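Local coordinates for succinate-semialdehyde dehydrogenase (Streptococcus pyogenes MGAS1882, PDB 4OGD), which probably oxidises succinic semialdehyde to succinate, passing the hydride to NADP+, which it binds in a Rossmann-type fold, at residues A[123-128]-A[148-153]. Residues are numbered along the deposited sequence; the frame is centred on the assembly and turned at random.
Sequences GVILAV and VGNPMV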
loop_
_atom_site.group_PDB
_atom_site.type_symbol
_atom_site.label_atom_id
_atom_site.label_comp_id
_atom_site.label_asym_id
_atom_site.label_seq_id
_atom_site.Cartn_x
_atom_site.Cartn_y
_atom_site.Cartn_z
ATOM N N GLY A 123 -2.185 -5.471 14.041
ATOM C CA GLY A 123 -3.382 -5.101 14.776
ATOM C C GLY A 123 -4.684 -5.559 14.152
ATOM O O GLY A 123 -4.723 -6.585 13.478
ATOM N N VAL A 124 -5.752 -4.799 14.381
ATOM C CA VAL A 124 -7.078 -5.161 13.876
ATOM C C VAL A 124 -7.243 -4.646 12.448
ATOM O O VAL A 124 -6.943 -3.485 12.154
ATOM C CB VAL A 124 -8.200 -4.596 14.768
ATOM C CG1 VAL A 124 -9.576 -5.055 14.270
ATOM C CG2 VAL A 124 -7.978 -5.022 16.216
ATOM N N ILE A 125 -7.701 -5.522 11.562
ATOM C CA ILE A 125 -7.903 -5.158 10.162
ATOM C C ILE A 125 -9.395 -5.082 9.859
ATOM O O ILE A 125 -10.141 -6.010 10.180
ATOM C CB ILE A 125 -7.255 -6.198 9.228
ATOM C CG1 ILE A 125 -5.753 -6.300 9.502
ATOM C CG2 ILE A 125 -7.524 -5.858 7.768
ATOM C CD1 ILE A 125 -5.014 -4.993 9.314
ATOM N N LEU A 126 -9.832 -3.973 9.265
ATOM C CA LEU A 126 -11.187 -3.874 8.731
ATOM C C LEU A 126 -11.231 -4.383 7.300
ATOM O O LEU A 126 -10.528 -3.866 6.425
ATOM C CB LEU A 126 -11.692 -2.428 8.766
ATOM C CG LEU A 126 -12.988 -2.186 7.990
ATOM C CD1 LEU A 126 -14.171 -2.946 8.588
ATOM C CD2 LEU A 126 -13.308 -0.696 7.905
ATOM N N ALA A 127 -12.062 -5.393 7.069
ATOM C CA ALA A 127 -12.309 -5.890 5.725
ATOM C C ALA A 127 -13.682 -5.419 5.277
ATOM O O ALA A 127 -14.671 -5.585 5.998
ATOM C CB ALA A 127 -12.222 -7.419 5.692
ATOM N N VAL A 128 -13.736 -4.797 4.103
ATOM C CA VAL A 128 -15.005 -4.377 3.519
ATOM C C VAL A 128 -15.177 -5.210 2.256
ATOM O O VAL A 128 -14.380 -5.094 1.332
ATOM C CB VAL A 128 -15.007 -2.876 3.179
ATOM C CG1 VAL A 128 -16.361 -2.465 2.615
ATOM C CG2 VAL A 128 -14.672 -2.052 4.414
ATOM N N VAL A 148 -1.087 -14.582 10.334
ATOM C CA VAL A 148 -0.076 -13.687 10.920
ATOM C C VAL A 148 -0.470 -13.223 12.325
ATOM O O VAL A 148 0.394 -12.916 13.157
ATOM C CB VAL A 148 0.269 -12.475 10.022
ATOM C CG1 VAL A 148 -0.798 -11.403 10.118
ATOM C CG2 VAL A 148 1.619 -11.884 10.436
ATOM N N GLY A 149 -1.771 -13.201 12.603
ATOM C CA GLY A 149 -2.250 -12.778 13.909
ATOM C C GLY A 149 -2.884 -11.394 13.954
ATOM O O GLY A 149 -2.827 -10.726 14.979
ATOM N N ASN A 150 -3.470 -10.957 12.843
ATOM C CA ASN A 150 -4.264 -9.725 12.812
ATOM C C ASN A 150 -5.732 -10.096 12.930
ATOM O O ASN A 150 -6.305 -10.631 11.968
ATOM C CB ASN A 150 -4.103 -8.983 11.473
ATOM C CG ASN A 150 -2.729 -8.371 11.277
ATOM O OD1 ASN A 150 -2.045 -8.018 12.224
ATOM N ND2 ASN A 150 -2.331 -8.226 10.021
ATOM N N PRO A 151 -6.358 -9.830 14.094
ATOM C CA PRO A 151 -7.808 -10.047 14.188
ATOM C C PRO A 151 -8.535 -9.190 13.147
ATOM O O PRO A 151 -8.025 -8.132 12.756
ATOM C CB PRO A 151 -8.145 -9.570 15.614
ATOM C CG PRO A 151 -6.836 -9.671 16.375
ATOM C CD PRO A 151 -5.806 -9.250 15.336
ATOM N N MET A 152 -9.700 -9.638 12.692
ATOM C CA MET A 152 -10.398 -8.956 11.611
ATOM C C MET A 152 -11.812 -8.560 12.032
ATOM O O MET A 152 -12.487 -9.280 12.787
ATOM C CB MET A 152 -10.434 -9.878 10.385
ATOM C CG MET A 152 -11.225 -9.368 9.191
ATOM S SD MET A 152 -10.804 -10.311 7.701
ATOM C CE MET A 152 -9.161 -9.668 7.405
ATOM N N VAL A 153 -12.252 -7.399 11.570
ATOM C CA VAL A 153 -13.663 -7.035 11.663
ATOM C C VAL A 153 -14.158 -6.839 10.239
ATOM O O VAL A 153 -13.428 -6.320 9.378
ATOM C CB VAL A 153 -13.913 -5.791 12.557
ATOM C CG1 VAL A 153 -13.516 -6.098 13.999
ATOM C CG2 VAL A 153 -13.138 -4.578 12.048
#
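Gly123 and Ile125 lie over one face of the flat Asn150 amide. The contact belongs to a beta-alpha-beta unit of the Rossmann-type sheet, in which helix 136-148 links the parallel strands 124-128 and 152-155. The Gly123 N-H sits above the amide plane and gives Asn150 OD1 a nearly straight hydrogen bond of 3.1 Å, 47° out of that plane. Thr122 N also bonds OD1, while ND2 reaches Phe446 O and Asn145 OD1, so both polar ends of this buried amide are held. Gly149, at positive phi, is the C-prime residue of a Schellman motif that ends helix 136-148, and Asn150 N closes it on Asn145 O. Strand 200-206 flanks 124-128 on its other edge.

Three backbone bonds join the two segments: Ile125 N to Pro151 O, Val153 N to Ile125 O, and Ala127 N to Val153 O at 2.8 Å. The face of Ile125, Ala127 and Met152 packs on helix 136-148. Here Met152 bends at chi3 (-72°), and its SD lies 3.8 Å from Ala127 CB. On the opposite face, helix 22-41 covers Val124, Pro151 and Val153. The side chains of Leu126 and Val153 cross at about a right angle there, with Leu126 CD1 4.0 Å from Val153 CG2. Ile125 CG1 is on the same side of the Asn150 amide as Gly123 N, 3.7 Å from Asn150 CB.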